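Local coordinates for protein MRG701 (Oryza sativa, PDB 5IN1) that is a plant MRG-family chromodomain protein that probably reads methylated histone tails in transcriptional regulation and appears to dimerise through its chromodomain, at residues I62-Q65 with Q66-K70. Numbering follows the deposited sequence.
Sequences IRKQ and QELEK
The C-terminal alpha-helix of the chromodomain, residues 59-70, runs through 62-70 for about two and a half turns, the carbonyls of 62-65 accepting from the amides of 66-69. Four successive i to i+4 hydrogen bonds, all close to straight, hold the backbone: Gln-66 N to Ile-62 O, Glu-67 N to Arg-63 O (2.9 Å), Leu-68 N to Lys-64 O and Glu-69 N to Gln-65 O. Lys-64 and Glu-67 pair three residues apart in a long salt bridge, NZ to OE1 4.0 Å. The lysine chain bends at chi2 (68°) and runs toward the helix C-terminus, meeting the extended glutamate at a slant, and its CD also comes to 4.0 Å from OE1 of Glu-67. Arg-63 and Gln-66 run side by side in the same direction, guanidinium and amide planes 35° apart; the nearest side-chain approach is Arg-63 CD to Gln-66 OE1, 3.7 Å, so the methylene part of the arginine does the touching. In this SH3-like domain the helix follows a five-stranded antiparallel sheet and lies against strands 8-13 and 16-28, where Leu-68 meets Leu-16, Leu-17 and Tyr-12, Lys-64 touches Tyr-12 and Leu-17, and Ile-62 and Gln-65 meet Leu-10. Leu-68 sets its CG 3.4 Å from the carbonyl O of Lys-64. The Gln-65 amide is held at both ends: NE2 donates to the backbone O of Leu-17, and a water donates to OE1 at 2.8 Å. That water reaches OE1 of Glu-69 by a weak bond of 3.5 Å, bridging two side chains that lie alongside each other. With its CG anti to the carbonyl carbon (chi1 -72°), Glu-69 leans back over the preceding turn, its CG 3.4 Å from Gln-65 O.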
loop_
_atom_site.group_PDB
_atom_site.type_symbol
_atom_site.label_atom_id
_atom_site.label_comp_id
_atom_site.label_asym_id
_atom_site.label_seq_id
_atom_site.Cartn_x
_atom_site.Cartn_y
_atom_site.Cartn_z
ATOM N N ILE A 62 23.997 2.132 4.604
ATOM C CA ILE A 62 24.751 2.292 5.831
ATOM C C ILE A 62 26.077 2.990 5.515
ATOM O O ILE A 62 26.552 3.834 6.289
ATOM C CB ILE A 62 24.980 0.934 6.534
ATOM C CG1 ILE A 62 23.643 0.399 7.047
ATOM C CG2 ILE A 62 25.964 1.100 7.659
ATOM C CD1 ILE A 62 23.693 -1.022 7.552
ATOM N N ARG A 63 26.660 2.668 4.363
ATOM C CA ARG A 63 27.870 3.365 3.921
ATOM C C ARG A 63 27.586 4.861 3.687
ATOM O O ARG A 63 28.447 5.699 3.948
ATOM C CB ARG A 63 28.431 2.736 2.636
ATOM C CG ARG A 63 29.033 1.351 2.784
ATOM C CD ARG A 63 30.215 1.333 3.716
ATOM N NE ARG A 63 30.746 -0.025 3.810
ATOM C CZ ARG A 63 31.963 -0.393 3.412
ATOM N NH1 ARG A 63 32.813 0.501 2.922
ATOM N NH2 ARG A 63 32.333 -1.662 3.529
ATOM N N LYS A 64 26.389 5.188 3.198
ATOM C CA LYS A 64 25.982 6.590 3.063
ATOM C C LYS A 64 25.911 7.293 4.420
ATOM O O LYS A 64 26.391 8.420 4.575
ATOM C CB LYS A 64 24.635 6.682 2.358
ATOM C CG LYS A 64 24.098 8.089 2.170
ATOM C CD LYS A 64 24.949 8.874 1.190
ATOM C CE LYS A 64 24.344 10.242 0.880
ATOM N NZ LYS A 64 25.283 11.022 0.014
ATOM N N GLN A 65 25.340 6.606 5.411
ATOM C CA GLN A 65 25.330 7.135 6.773
ATOM C C GLN A 65 26.751 7.469 7.236
ATOM O O GLN A 65 27.001 8.550 7.747
ATOM C CB GLN A 65 24.679 6.142 7.723
ATOM C CG GLN A 65 24.763 6.553 9.187
ATOM C CD GLN A 65 24.290 5.432 10.086
ATOM O OE1 GLN A 65 24.837 4.321 10.040
ATOM N NE2 GLN A 65 23.263 5.700 10.903
ATOM N N GLN A 66 27.680 6.529 7.031
ATOM C CA GLN A 66 29.094 6.729 7.362
ATOM C C GLN A 66 29.698 7.940 6.639
ATOM O O GLN A 66 30.391 8.746 7.262
ATOM C CB GLN A 66 29.892 5.453 7.039
ATOM C CG GLN A 66 31.419 5.613 6.954
ATOM C CD GLN A 66 32.142 4.279 6.796
ATOM O OE1 GLN A 66 31.530 3.257 6.531
ATOM N NE2 GLN A 66 33.462 4.295 6.967
ATOM N N GLU A 67 29.471 8.041 5.335
ATOM C CA GLU A 67 30.009 9.160 4.571
ATOM C C GLU A 67 29.521 10.483 5.131
ATOM O O GLU A 67 30.284 11.441 5.220
ATOM C CB GLU A 67 29.618 9.051 3.094
ATOM C CG GLU A 67 30.202 10.154 2.197
ATOM C CD GLU A 67 29.613 10.146 0.782
ATOM O OE1 GLU A 67 28.819 9.241 0.447
ATOM O OE2 GLU A 67 29.951 11.051 -0.010
ATOM N N LEU A 68 28.239 10.556 5.475
ATOM C CA LEU A 68 27.710 11.793 6.031
ATOM C C LEU A 68 28.336 12.123 7.377
ATOM O O LEU A 68 28.606 13.286 7.673
ATOM C CB LEU A 68 26.188 11.727 6.171
ATOM C CG LEU A 68 25.456 11.700 4.833
ATOM C CD1 LEU A 68 23.979 11.306 4.987
ATOM C CD2 LEU A 68 25.605 13.056 4.134
ATOM N N GLU A 69 28.565 11.102 8.192
ATOM C CA GLU A 69 29.228 11.321 9.474
ATOM C C GLU A 69 30.659 11.831 9.298
ATOM O O GLU A 69 31.125 12.680 10.058
ATOM C CB GLU A 69 29.227 10.034 10.303
ATOM C CG GLU A 69 27.853 9.681 10.843
ATOM C CD GLU A 69 27.865 8.417 11.665
ATOM O OE1 GLU A 69 28.165 7.339 11.091
ATOM O OE2 GLU A 69 27.570 8.482 12.876
ATOM N N LYS A 70 31.359 11.324 8.290
ATOM C CA LYS A 70 32.747 11.721 8.094
ATOM C C LYS A 70 32.898 13.102 7.477
ATOM O O LYS A 70 33.945 13.740 7.633
ATOM C CB LYS A 70 33.464 10.686 7.239
ATOM C CG LYS A 70 33.680 9.392 7.969
ATOM C CD LYS A 70 34.408 8.373 7.123
ATOM C CE LYS A 70 35.817 8.838 6.748
ATOM N NZ LYS A 70 36.770 8.897 7.904
HETATM O O HOH W 1 27.647 4.233 9.631
#